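Long-range contacts in glia-derived nexin (Homo sapiens, PDB 4DY0), which inhibits the serine proteases thrombin, trypsin and urokinase, binds heparin, and promotes neurite extension by holding thrombin in check: residues L43-L48 against F115-R120; I72-N77 against N111-Q116; K78-K83 against I362-T367; T90-V95 against N140-M145. One frame throughout, in Å; residues are numbered along the deposited sequence.

Interaction 1 (L43-L48 against F115-R120); sequences LGMLQL and FQCEVR
Gly44 and Phe115 meet where helix 36-47 passes the turn between helix 105-115 and strand 117-121 of the serpin fold. CE2 of Phe115 lies 3.4 Å from C of Gly44, a tight approach possible because Gly44 has no side chain: a beta carbon built there would collide with CZ of Phe115. The backbone N of Met45 stands over one ring face, displaced toward the rim, 3.5 Å from Phe115 CE2. With CG of Met45 anti to its carbonyl carbon (chi1 -74°), that methylene comes 3.7 Å from Phe115 CB. SD sits oblique to the ring in a Met-aromatic contact, 5.4 Å from the Phe115 centroid. A bend at chi3 (46°) turns CE of Met45 toward SG of Cys117; the modelled 3.2 Å is shorter than normal contact and its exact value is doubtful.

The looser side begins at Leu48, partly exposed, whose CD2 reaches only the ring edge, in plane, 3.7 Å from Phe115 CE2. Beyond Cys117 the strand leaves the helix, and the partly exposed Glu118 and Arg120 form a salt bridge with each other. A leucine in place of Phe115 would probably leave a gap against Gly44 and take away the flat surface beneath Met45 N. No hydrogen bond crosses between the segments, so the contact rests on shape and dispersion, with the Met-aromatic approach of SD, not on polar pairing.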
loop_
_atom_site.group_PDB
_atom_site.type_symbol
_atom_site.label_atom_id
_atom_site.label_comp_id
_atom_site.label_asym_id
_atom_site.label_seq_id
_atom_site.Cartn_x
_atom_site.Cartn_y
_atom_site.Cartn_z
ATOM N N LEU A 43 -0.367 -2.074 -12.119
ATOM C CA LEU A 43 -0.409 -3.135 -13.117
ATOM C C LEU A 43 -1.416 -2.791 -14.217
ATOM O O LEU A 43 -1.183 -3.074 -15.391
ATOM C CB LEU A 43 -0.734 -4.488 -12.474
ATOM C CG LEU A 43 0.315 -5.101 -11.526
ATOM C CD1 LEU A 43 -0.207 -6.383 -10.876
ATOM C CD2 LEU A 43 1.636 -5.375 -12.246
ATOM N N GLY A 44 -2.532 -2.178 -13.836
ATOM C CA GLY A 44 -3.517 -1.714 -14.811
ATOM C C GLY A 44 -2.924 -0.667 -15.742
ATOM O O GLY A 44 -3.065 -0.748 -16.964
ATOM N N MET A 45 -2.252 0.316 -15.156
ATOM C CA MET A 45 -1.553 1.334 -15.920
ATOM C C MET A 45 -0.676 0.707 -16.999
ATOM O O MET A 45 -0.755 1.083 -18.167
ATOM C CB MET A 45 -0.710 2.204 -14.984
ATOM C CG MET A 45 -1.539 3.181 -14.159
ATOM S SD MET A 45 -0.785 3.661 -12.588
ATOM C CE MET A 45 0.890 4.007 -13.105
ATOM N N LEU A 46 0.153 -0.253 -16.603
ATOM C CA LEU A 46 1.048 -0.937 -17.536
ATOM C C LEU A 46 0.299 -1.821 -18.535
ATOM O O LEU A 46 0.763 -2.029 -19.652
ATOM C CB LEU A 46 2.074 -1.781 -16.774
ATOM C CG LEU A 46 3.123 -1.013 -15.973
ATOM C CD1 LEU A 46 4.030 -1.971 -15.238
ATOM C CD2 LEU A 46 3.931 -0.122 -16.892
ATOM N N GLN A 47 -0.850 -2.354 -18.135
ATOM C CA GLN A 47 -1.600 -3.219 -19.035
ATOM C C GLN A 47 -2.118 -2.419 -20.232
ATOM O O GLN A 47 -2.229 -2.940 -21.340
ATOM C CB GLN A 47 -2.753 -3.901 -18.307
ATOM C CG GLN A 47 -3.030 -5.300 -18.819
ATOM C CD GLN A 47 -4.420 -5.788 -18.473
ATOM O OE1 GLN A 47 -5.402 -5.394 -19.104
ATOM N NE2 GLN A 47 -4.512 -6.662 -17.474
ATOM N N LEU A 48 -2.421 -1.148 -19.989
ATOM C CA LEU A 48 -2.888 -0.234 -21.023
ATOM C C LEU A 48 -1.917 -0.117 -22.195
ATOM O O LEU A 48 -2.329 0.180 -23.316
ATOM C CB LEU A 48 -3.119 1.153 -20.417
ATOM C CG LEU A 48 -4.544 1.636 -20.115
ATOM C CD1 LEU A 48 -5.550 0.501 -20.022
ATOM C CD2 LEU A 48 -4.547 2.485 -18.845
ATOM N N PHE A 115 -6.930 5.670 -14.026
ATOM C CA PHE A 115 -6.014 5.504 -12.895
ATOM C C PHE A 115 -5.473 6.818 -12.337
ATOM O O PHE A 115 -4.571 6.812 -11.494
ATOM C CB PHE A 115 -4.841 4.589 -13.277
ATOM C CG PHE A 115 -5.258 3.209 -13.699
ATOM C CD1 PHE A 115 -5.751 2.305 -12.770
ATOM C CD2 PHE A 115 -5.153 2.813 -15.022
ATOM C CE1 PHE A 115 -6.138 1.034 -13.151
ATOM C CE2 PHE A 115 -5.539 1.539 -15.413
ATOM C CZ PHE A 115 -6.031 0.648 -14.476
ATOM N N GLN A 116 -6.030 7.937 -12.796
ATOM C CA GLN A 116 -5.511 9.253 -12.429
ATOM C C GLN A 116 -3.993 9.217 -12.510
ATOM O O GLN A 116 -3.293 9.686 -11.614
ATOM C CB GLN A 116 -5.966 9.662 -11.024
ATOM C CG GLN A 116 -7.458 9.522 -10.781
ATOM C CD GLN A 116 -7.896 8.072 -10.651
ATOM O OE1 GLN A 116 -9.015 7.714 -11.020
ATOM N NE2 GLN A 116 -7.010 7.229 -10.127
ATOM N N CYS A 117 -3.496 8.635 -13.595
ATOM C CA CYS A 117 -2.070 8.475 -13.807
ATOM C C CYS A 117 -1.586 9.443 -14.872
ATOM O O CYS A 117 -2.165 9.538 -15.956
ATOM C CB CYS A 117 -1.760 7.043 -14.237
ATOM S SG CYS A 117 -0.015 6.723 -14.588
ATOM N N GLU A 118 -0.520 10.167 -14.560
ATOM C CA GLU A 118 0.053 11.101 -15.506
ATOM C C GLU A 118 1.206 10.449 -16.240
ATOM O O GLU A 118 2.091 9.857 -15.628
ATOM C CB GLU A 118 0.537 12.359 -14.788
ATOM C CG GLU A 118 -0.528 13.042 -13.953
ATOM C CD GLU A 118 -0.337 14.541 -13.896
ATOM O OE1 GLU A 118 -1.167 15.224 -13.260
ATOM O OE2 GLU A 118 0.639 15.035 -14.499
ATOM N N VAL A 119 1.188 10.535 -17.562
ATOM C CA VAL A 119 2.321 10.072 -18.337
ATOM C C VAL A 119 3.114 11.282 -18.802
ATOM O O VAL A 119 2.690 12.022 -19.687
ATOM C CB VAL A 119 1.899 9.154 -19.510
ATOM C CG1 VAL A 119 0.488 9.472 -19.959
ATOM C CG2 VAL A 119 2.895 9.248 -20.660
ATOM N N ARG A 120 4.279 11.445 -18.181
ATOM C CA ARG A 120 5.202 12.569 -18.150
ATOM C C ARG A 120 6.566 12.231 -18.662
ATOM O O ARG A 120 6.997 11.148 -18.570
ATOM C CB ARG A 120 5.403 13.061 -16.721
ATOM C CG ARG A 120 4.175 13.463 -16.014
ATOM C CD ARG A 120 4.449 13.875 -14.638
ATOM N NE ARG A 120 5.259 15.074 -14.612
ATOM C CZ ARG A 120 4.795 16.289 -14.428
ATOM N NH1 ARG A 120 3.526 16.481 -14.229
ATOM N NH2 ARG A 120 5.606 17.301 -14.444
#

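Interaction 2 (I72-N77 against N111-Q116). With SGN (2-deoxy-6-O-sulfo-2-(sulfoamino)-alpha-D-glucopyranose), chain C.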
loop_
_atom_site.group_PDB
_atom_site.type_symbol
_atom_site.label_atom_id
_atom_site.label_comp_id
_atom_site.label_asym_id
_atom_site.label_seq_id
_atom_site.Cartn_x
_atom_site.Cartn_y
_atom_site.Cartn_z
ATOM N N ILE A 72 -15.362 0.412 -14.243
ATOM C CA ILE A 72 -15.454 -0.085 -12.871
ATOM C C ILE A 72 -14.206 0.288 -12.070
ATOM O O ILE A 72 -14.300 0.833 -10.970
ATOM C CB ILE A 72 -15.662 -1.611 -12.833
ATOM C CG1 ILE A 72 -16.862 -2.005 -13.701
ATOM C CG2 ILE A 72 -15.869 -2.083 -11.408
ATOM C CD1 ILE A 72 -17.218 -3.480 -13.629
ATOM N N LEU A 73 -13.038 -0.006 -12.630
ATOM C CA LEU A 73 -11.775 0.392 -12.019
ATOM C C LEU A 73 -11.790 1.878 -11.688
ATOM O O LEU A 73 -11.401 2.286 -10.593
ATOM C CB LEU A 73 -10.616 0.099 -12.969
ATOM C CG LEU A 73 -9.842 -1.209 -12.811
ATOM C CD1 LEU A 73 -10.626 -2.238 -12.015
ATOM C CD2 LEU A 73 -9.422 -1.749 -14.178
ATOM N N LYS A 74 -12.238 2.681 -12.646
ATOM C CA LYS A 74 -12.283 4.127 -12.480
ATOM C C LYS A 74 -13.190 4.527 -11.319
ATOM O O LYS A 74 -12.810 5.338 -10.477
ATOM C CB LYS A 74 -12.763 4.794 -13.773
ATOM C CG LYS A 74 -12.727 6.306 -13.734
ATOM C CD LYS A 74 -13.425 6.905 -14.936
ATOM C CE LYS A 74 -13.534 8.414 -14.803
ATOM N NZ LYS A 74 -14.467 8.984 -15.808
ATOM N N LYS A 75 -14.391 3.953 -11.286
ATOM C CA LYS A 75 -15.363 4.250 -10.236
ATOM C C LYS A 75 -14.778 3.947 -8.859
ATOM O O LYS A 75 -14.952 4.719 -7.912
ATOM C CB LYS A 75 -16.649 3.445 -10.458
ATOM C CG LYS A 75 -17.857 3.948 -9.679
ATOM N N ILE A 76 -14.076 2.823 -8.756
ATOM C CA ILE A 76 -13.447 2.434 -7.502
ATOM C C ILE A 76 -12.351 3.421 -7.113
ATOM O O ILE A 76 -12.287 3.879 -5.968
ATOM C CB ILE A 76 -12.866 1.004 -7.583
ATOM C CG1 ILE A 76 -13.994 -0.012 -7.757
ATOM C CG2 ILE A 76 -12.041 0.689 -6.346
ATOM C CD1 ILE A 76 -13.514 -1.420 -7.983
ATOM N N ASN A 77 -11.499 3.756 -8.074
ATOM C CA ASN A 77 -10.389 4.674 -7.837
ATOM C C ASN A 77 -10.818 6.067 -7.373
ATOM O O ASN A 77 -10.233 6.625 -6.444
ATOM C CB ASN A 77 -9.506 4.777 -9.081
ATOM C CG ASN A 77 -8.605 3.570 -9.255
ATOM O OD1 ASN A 77 -8.195 2.944 -8.275
ATOM N ND2 ASN A 77 -8.286 3.241 -10.503
ATOM N N ASN A 111 -5.027 6.284 -19.154
ATOM C CA ASN A 111 -4.343 6.327 -17.860
ATOM C C ASN A 111 -4.834 7.471 -16.974
ATOM O O ASN A 111 -5.038 7.290 -15.772
ATOM C CB ASN A 111 -2.821 6.375 -18.031
ATOM C CG ASN A 111 -2.173 5.007 -17.872
ATOM O OD1 ASN A 111 -2.431 4.297 -16.899
ATOM N ND2 ASN A 111 -1.318 4.635 -18.824
ATOM N N LYS A 112 -5.031 8.643 -17.570
ATOM C CA LYS A 112 -5.534 9.791 -16.829
ATOM C C LYS A 112 -6.949 9.508 -16.352
ATOM O O LYS A 112 -7.293 9.760 -15.198
ATOM C CB LYS A 112 -5.510 11.052 -17.696
ATOM C CG LYS A 112 -5.928 12.326 -16.964
ATOM N N ASP A 113 -7.763 8.962 -17.247
ATOM C CA ASP A 113 -9.167 8.703 -16.953
ATOM C C ASP A 113 -9.357 7.624 -15.882
ATOM O O ASP A 113 -10.017 7.849 -14.870
ATOM C CB ASP A 113 -9.906 8.311 -18.236
ATOM C CG ASP A 113 -11.400 8.150 -18.028
ATOM O OD1 ASP A 113 -11.955 7.129 -18.492
ATOM O OD2 ASP A 113 -12.018 9.041 -17.404
ATOM N N VAL A 114 -8.764 6.455 -16.104
ATOM C CA VAL A 114 -9.013 5.299 -15.247
ATOM C C VAL A 114 -8.196 5.267 -13.952
ATOM O O VAL A 114 -8.710 4.875 -12.905
ATOM C CB VAL A 114 -8.792 3.978 -16.009
ATOM C CG1 VAL A 114 -8.919 2.790 -15.064
ATOM C CG2 VAL A 114 -9.770 3.861 -17.166
ATOM N N PHE A 115 -6.930 5.670 -14.026
ATOM C CA PHE A 115 -6.014 5.504 -12.895
ATOM C C PHE A 115 -5.473 6.818 -12.337
ATOM O O PHE A 115 -4.571 6.812 -11.494
ATOM C CB PHE A 115 -4.841 4.589 -13.277
ATOM C CG PHE A 115 -5.258 3.209 -13.699
ATOM C CD1 PHE A 115 -5.751 2.305 -12.770
ATOM C CD2 PHE A 115 -5.153 2.813 -15.022
ATOM C CE1 PHE A 115 -6.138 1.034 -13.151
ATOM C CE2 PHE A 115 -5.539 1.539 -15.413
ATOM C CZ PHE A 115 -6.031 0.648 -14.476
ATOM N N GLN A 116 -6.030 7.937 -12.796
ATOM C CA GLN A 116 -5.511 9.253 -12.429
ATOM C C GLN A 116 -3.993 9.217 -12.510
ATOM O O GLN A 116 -3.293 9.686 -11.614
ATOM C CB GLN A 116 -5.966 9.662 -11.024
ATOM C CG GLN A 116 -7.458 9.522 -10.781
ATOM C CD GLN A 116 -7.896 8.072 -10.651
ATOM O OE1 GLN A 116 -9.015 7.714 -11.020
ATOM N NE2 GLN A 116 -7.010 7.229 -10.127
HETATM C C1 SGN C . -19.913 10.004 -13.897
HETATM C C2 SGN C . -19.350 8.615 -14.186
HETATM C C3 SGN C . -19.727 8.160 -15.605
HETATM C C4 SGN C . -19.457 9.265 -16.630
HETATM C C5 SGN C . -20.054 10.588 -16.160
HETATM C C6 SGN C . -20.968 11.169 -17.246
HETATM N N2 SGN C . -17.891 8.583 -13.986
HETATM O O3 SGN C . -21.116 7.791 -15.641
HETATM O O5 SGN C . -20.805 10.380 -14.955
HETATM O O6 SGN C . -22.294 11.328 -16.723
HETATM S S1 SGN C . -17.496 7.474 -12.824
HETATM O O1S SGN C . -16.351 6.591 -13.328
HETATM O O2S SGN C . -17.054 8.193 -11.546
HETATM O O3S SGN C . -18.714 6.598 -12.517
HETATM S S2 SGN C . -22.807 12.694 -16.244
HETATM O O4S SGN C . -24.263 12.871 -16.676
HETATM O O5S SGN C . -22.723 12.771 -14.717
HETATM O O6S SGN C . -21.958 13.810 -16.858
#
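Val114 O accepts ND2 of Asn77 across 2.9 Å, with an N-H...O angle of 161°. The oxygen lies close to the amide plane of Asn77, although ND2 is tilted from the carbonyl plane of Val114. This bond joins helix 70-81, helix D of the serpin fold, to helix 105-115; the axes of segments 72-77 and 111-115 approach to 8.5 Å at an angle of 63°. Val114 lies in the last turn of its helix; the N of Glu118, four residues on, probably bonds to Asn93 O instead, and Asn77 supplies this carbonyl with a donor. OD1 of the same amide bonds to NE2 of His37, so both polar atoms of the Asn77 amide are bonded and its flip state is fixed.

Lys74 runs extended, CG anti to its backbone N (chi1 -175°), and passes over the Asp113 carbonyl with CG 3.3 Å from Asp113 O. Its NZ makes a salt bridge with Asp113 OD2 at 2.9 Å, though the hydrogen bond in it is weak. The bound heparin lies beside the same chain: CD of Lys74 is 3.4 Å from the sulfamate oxygen O1S of SGN, and the neighbouring IDS unit also touches Lys74. An alanine here would probably leave the Asp113 carboxylate without its cation and take a positive charge away from the sulfated sugars.

Apolar packing completes the contact. Leu73 CB lies 3.8 Å from Val114 CG1, and that methyl group sits over the centre of the Phe115 ring. At the far end, Asn77 CB rests 3.6 Å from Gln116 OE1.

Interaction 3 (K78-K83 against I362-T367)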
loop_
_atom_site.group_PDB
_atom_site.type_symbol
_atom_site.label_atom_id
_atom_site.label_comp_id
_atom_site.label_asym_id
_atom_site.label_seq_id
_atom_site.Cartn_x
_atom_site.Cartn_y
_atom_site.Cartn_z
ATOM N N LYS A 78 -11.831 6.629 -8.023
ATOM C CA LYS A 78 -12.324 7.950 -7.644
ATOM C C LYS A 78 -13.034 7.896 -6.296
ATOM O O LYS A 78 -12.993 8.854 -5.528
ATOM C CB LYS A 78 -13.250 8.531 -8.723
ATOM C CG LYS A 78 -12.523 8.974 -9.992
ATOM C CD LYS A 78 -13.401 9.864 -10.872
ATOM N N ALA A 79 -13.671 6.765 -6.012
ATOM C CA ALA A 79 -14.389 6.584 -4.754
ATOM C C ALA A 79 -13.431 6.507 -3.558
ATOM O O ALA A 79 -13.784 6.888 -2.441
ATOM C CB ALA A 79 -15.273 5.336 -4.827
ATOM N N ILE A 80 -12.217 6.021 -3.797
ATOM C CA ILE A 80 -11.210 5.942 -2.740
ATOM C C ILE A 80 -10.650 7.314 -2.388
ATOM O O ILE A 80 -10.423 7.619 -1.218
ATOM C CB ILE A 80 -10.041 5.043 -3.146
ATOM C CG1 ILE A 80 -10.505 3.593 -3.271
ATOM C CG2 ILE A 80 -8.915 5.150 -2.135
ATOM C CD1 ILE A 80 -9.463 2.685 -3.867
ATOM N N VAL A 81 -10.429 8.142 -3.404
ATOM C CA VAL A 81 -9.820 9.449 -3.196
ATOM C C VAL A 81 -10.856 10.550 -2.974
ATOM O O VAL A 81 -10.506 11.683 -2.647
ATOM C CB VAL A 81 -8.918 9.838 -4.382
ATOM C CG1 VAL A 81 -8.361 11.243 -4.187
ATOM C CG2 VAL A 81 -7.789 8.830 -4.538
ATOM N N SER A 82 -12.130 10.209 -3.143
ATOM C CA SER A 82 -13.215 11.182 -3.042
ATOM C C SER A 82 -13.184 11.987 -1.742
ATOM O O SER A 82 -12.902 11.446 -0.671
ATOM C CB SER A 82 -14.565 10.477 -3.180
ATOM O OG SER A 82 -15.632 11.341 -2.837
ATOM N N LYS A 83 -13.479 13.282 -1.848
ATOM C CA LYS A 83 -13.580 14.161 -0.683
ATOM C C LYS A 83 -14.726 13.705 0.211
ATOM O O LYS A 83 -14.772 14.027 1.398
ATOM C CB LYS A 83 -13.805 15.613 -1.123
ATOM N N ILE A 362 -4.945 -0.496 6.162
ATOM C CA ILE A 362 -5.860 0.620 6.019
ATOM C C ILE A 362 -6.858 0.209 4.947
ATOM O O ILE A 362 -6.480 -0.043 3.805
ATOM C CB ILE A 362 -5.141 1.922 5.603
ATOM C CG1 ILE A 362 -4.182 2.373 6.699
ATOM C CG2 ILE A 362 -6.153 3.031 5.325
ATOM C CD1 ILE A 362 -4.889 2.824 7.952
ATOM N N ARG A 363 -8.129 0.127 5.319
ATOM C CA ARG A 363 -9.148 -0.404 4.427
ATOM C C ARG A 363 -10.209 0.639 4.076
ATOM O O ARG A 363 -10.688 1.369 4.944
ATOM C CB ARG A 363 -9.808 -1.618 5.081
ATOM C CG ARG A 363 -10.720 -2.423 4.179
ATOM C CD ARG A 363 -11.086 -3.743 4.852
ATOM N NE ARG A 363 -11.855 -4.618 3.974
ATOM C CZ ARG A 363 -13.184 -4.673 3.951
ATOM N NH1 ARG A 363 -13.805 -5.498 3.117
ATOM N NH2 ARG A 363 -13.892 -3.898 4.762
ATOM N N HIS A 364 -10.558 0.707 2.796
ATOM C CA HIS A 364 -11.706 1.479 2.351
ATOM C C HIS A 364 -12.877 0.510 2.284
ATOM O O HIS A 364 -12.984 -0.291 1.357
ATOM C CB HIS A 364 -11.435 2.110 0.984
ATOM C CG HIS A 364 -12.511 3.042 0.519
ATOM N ND1 HIS A 364 -13.433 2.692 -0.445
ATOM C CD2 HIS A 364 -12.808 4.313 0.879
ATOM C CE1 HIS A 364 -14.254 3.706 -0.656
ATOM N NE2 HIS A 364 -13.897 4.702 0.136
ATOM N N ASN A 365 -13.746 0.578 3.283
ATOM C CA ASN A 365 -14.764 -0.450 3.494
ATOM C C ASN A 365 -15.856 -0.558 2.422
ATOM O O ASN A 365 -16.300 -1.660 2.099
ATOM C CB ASN A 365 -15.352 -0.315 4.903
ATOM C CG ASN A 365 -14.284 -0.442 5.985
ATOM O OD1 ASN A 365 -13.582 -1.451 6.057
ATOM N ND2 ASN A 365 -14.149 0.584 6.820
ATOM N N PRO A 366 -16.290 0.582 1.859
ATOM C CA PRO A 366 -17.311 0.509 0.815
ATOM C C PRO A 366 -16.862 -0.333 -0.380
ATOM O O PRO A 366 -17.640 -1.137 -0.895
ATOM C CB PRO A 366 -17.500 1.973 0.402
ATOM C CG PRO A 366 -17.092 2.755 1.609
ATOM C CD PRO A 366 -15.959 1.972 2.217
ATOM N N THR A 367 -15.616 -0.158 -0.811
ATOM C CA THR A 367 -15.107 -0.887 -1.968
ATOM C C THR A 367 -14.367 -2.156 -1.566
ATOM O O THR A 367 -14.192 -3.065 -2.376
ATOM C CB THR A 367 -14.149 -0.024 -2.801
ATOM O OG1 THR A 367 -13.029 0.352 -1.992
ATOM C CG2 THR A 367 -14.848 1.216 -3.300
#
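Ile80 lays its alpha carbon over the imidazole of His364: CA of Ile80 is 4.2 Å from the ring centroid and 12° off the normal, a CH-pi contact made by a helix backbone rather than by the tip of a side chain. The opposite face of the ring is occupied from within its own segment by Pro366, whose CD stands over the centre, so the imidazole is sandwiched between helix 70-81 and the turn that follows strand 358-364. The His364 chi1 of -174° swings the ring away from the backbone N and out toward the helix. The side chain of Ile80 crosses it obliquely, CG1 coming 4.2 Å from His364 ND1. Beside the ring, Thr367 CG2 lies 4.4 Å from Ala79 CB.

Both ring nitrogens are hydrogen-bonded. ND1 of His364 shares a hydrogen bond with OG1 of Thr367 at 2.8 Å, and that hydroxyl also meets the backbone N of Ala369. NE2 bonds to OD1 of Asn85. Ala79 O is 3.4 Å from His364 NE2 at a poor angle; this carbonyl is instead paired with ND2 of Asn85.

The end of helix 70-81, serpin helix D, is thus packed on the sheet B hairpin of strands 358-364 and 369-376 without a direct hydrogen bond between the segments. Bonds at both nitrogens are likely to limit rotation of the imidazole, so its faces stay turned to Ile80 and Pro366.

Interaction 4 (T90-V95 against N140-M145)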
loop_
_atom_site.group_PDB
_atom_site.type_symbol
_atom_site.label_atom_id
_atom_site.label_comp_id
_atom_site.label_asym_id
_atom_site.label_seq_id
_atom_site.Cartn_x
_atom_site.Cartn_y
_atom_site.Cartn_z
ATOM N N THR A 90 -4.239 10.624 -0.274
ATOM C CA THR A 90 -3.592 11.248 -1.421
ATOM C C THR A 90 -2.788 10.232 -2.215
ATOM O O THR A 90 -1.940 9.532 -1.661
ATOM C CB THR A 90 -2.675 12.409 -1.004
ATOM O OG1 THR A 90 -3.417 13.344 -0.216
ATOM C CG2 THR A 90 -2.130 13.118 -2.234
ATOM N N VAL A 91 -3.060 10.162 -3.514
ATOM C CA VAL A 91 -2.396 9.208 -4.393
ATOM C C VAL A 91 -1.793 9.901 -5.607
ATOM O O VAL A 91 -2.463 10.673 -6.293
ATOM C CB VAL A 91 -3.374 8.126 -4.882
ATOM C CG1 VAL A 91 -2.642 7.095 -5.728
ATOM C CG2 VAL A 91 -4.057 7.461 -3.695
ATOM N N ALA A 92 -0.523 9.625 -5.870
ATOM C CA ALA A 92 0.152 10.197 -7.023
ATOM C C ALA A 92 0.667 9.087 -7.916
ATOM O O ALA A 92 1.524 8.300 -7.512
ATOM C CB ALA A 92 1.292 11.095 -6.582
ATOM N N ASN A 93 0.134 9.021 -9.132
ATOM C CA ASN A 93 0.550 8.013 -10.095
ATOM C C ASN A 93 1.164 8.650 -11.336
ATOM O O ASN A 93 0.602 9.582 -11.907
ATOM C CB ASN A 93 -0.629 7.115 -10.474
ATOM C CG ASN A 93 -1.025 6.171 -9.356
ATOM O OD1 ASN A 93 -0.179 5.709 -8.592
ATOM N ND2 ASN A 93 -2.314 5.876 -9.258
ATOM N N ALA A 94 2.319 8.144 -11.751
ATOM C CA ALA A 94 3.000 8.698 -12.913
ATOM C C ALA A 94 3.796 7.657 -13.687
ATOM O O ALA A 94 4.440 6.777 -13.102
ATOM C CB ALA A 94 3.906 9.848 -12.499
ATOM N N VAL A 95 3.735 7.760 -15.010
ATOM C CA VAL A 95 4.603 6.993 -15.885
ATOM C C VAL A 95 5.620 7.949 -16.486
ATOM O O VAL A 95 5.277 8.788 -17.327
ATOM C CB VAL A 95 3.821 6.315 -17.022
ATOM C CG1 VAL A 95 4.775 5.581 -17.952
ATOM C CG2 VAL A 95 2.788 5.357 -16.455
ATOM N N ASN A 140 5.231 17.717 -4.910
ATOM C CA ASN A 140 4.168 18.636 -5.299
ATOM C C ASN A 140 2.816 17.936 -5.403
ATOM O O ASN A 140 1.777 18.526 -5.119
ATOM C CB ASN A 140 4.511 19.319 -6.626
ATOM C CG ASN A 140 3.442 20.299 -7.072
ATOM O OD1 ASN A 140 2.860 21.019 -6.260
ATOM N ND2 ASN A 140 3.182 20.333 -8.373
ATOM N N GLU A 141 2.845 16.669 -5.800
ATOM C CA GLU A 141 1.625 15.908 -6.038
ATOM C C GLU A 141 1.090 15.255 -4.758
ATOM O O GLU A 141 -0.029 14.737 -4.739
ATOM C CB GLU A 141 1.880 14.848 -7.112
ATOM C CG GLU A 141 0.651 14.428 -7.907
ATOM C CD GLU A 141 0.247 15.451 -8.955
ATOM O OE1 GLU A 141 0.202 16.656 -8.629
ATOM O OE2 GLU A 141 -0.034 15.050 -10.105
ATOM N N THR A 142 1.887 15.281 -3.692
ATOM C CA THR A 142 1.498 14.647 -2.431
ATOM C C THR A 142 1.369 15.639 -1.276
ATOM O O THR A 142 1.638 15.295 -0.124
ATOM C CB THR A 142 2.493 13.537 -2.013
ATOM O OG1 THR A 142 3.805 14.095 -1.859
ATOM C CG2 THR A 142 2.532 12.429 -3.055
ATOM N N ARG A 143 0.956 16.863 -1.583
ATOM C CA ARG A 143 0.836 17.899 -0.564
ATOM C C ARG A 143 2.154 18.066 0.194
ATOM O O ARG A 143 2.163 18.380 1.386
ATOM C CB ARG A 143 -0.302 17.565 0.405
ATOM N N ASP A 144 3.264 17.846 -0.507
ATOM C CA ASP A 144 4.597 17.995 0.072
ATOM C C ASP A 144 4.871 16.987 1.187
ATOM O O ASP A 144 5.798 17.163 1.975
ATOM C CB ASP A 144 4.805 19.422 0.590
ATOM C CG ASP A 144 4.658 20.465 -0.502
ATOM N N MET A 145 4.073 15.925 1.246
ATOM C CA MET A 145 4.223 14.920 2.299
ATOM C C MET A 145 5.230 13.823 1.937
ATOM O O MET A 145 5.764 13.143 2.816
ATOM C CB MET A 145 2.867 14.304 2.662
ATOM C CG MET A 145 1.902 15.266 3.347
ATOM S SD MET A 145 2.646 16.190 4.716
ATOM C CE MET A 145 2.915 14.896 5.924
#
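Thr90 and Ala92 of strand 90-97 pass the point where helix 127-141 gives way to a turn, their CA atoms nearest those of Thr142 (6.2 Å) and Glu141 (6.0 Å) respectively. This is the serpin packing of helix F across the face of sheet A. Thr142 is the first residue to leave helical geometry, and a type I' beta turn from Thr142 to Met145 follows, closed by Met145 N to Thr142 O at 2.9 Å.

Strand alternation selects the contacts: the beta carbons of Thr90 and Ala92 point toward the helix end, while those of Val91 and Asn93 point away. With chi1 of Thr90 at -54°, its methyl and not its hydroxyl faces the helix end, and CG2 touches both Glu141 O, at 3.6 Å, and the CA of Thr142. Ala92 has only CB to offer, and the aliphatic part of Glu141 folds over it, CG lying 3.6 Å from that methyl. The Glu141 chain bends at chi2 (77°), and its OE2 comes close to OE1 of Glu118, a like charge.

No hydrogen bond crosses here. The Thr142 hydroxyl serves its own chain, bonding to Val138 O and Ile146 N, while its methyl CG2 lies 4.0 Å from Ala92 CB.

Along the chain the first segments come in the order 43-48, 72-77, 78-83 and 90-95; their partners follow as 111-116, 115-120, 140-145 and 362-367, so interaction 3 spans by far the longest separation. The second segments of interactions 1 and 2 overlap at Phe115 and Gln116, with centres about 9 Å apart. Interactions 2 and 3, about 13 Å apart, both use helix 70-81, tying this heparin-contacting helix to helix 105-115 and to the hairpin of strands 358-364 and 369-376. Both segments of interaction 4 fall between those of interaction 3; it lies about 14 Å from interaction 1, joined through parallel strands 90-97 and 117-121. Together they link the heparin-binding face to the strands and helix 127-141.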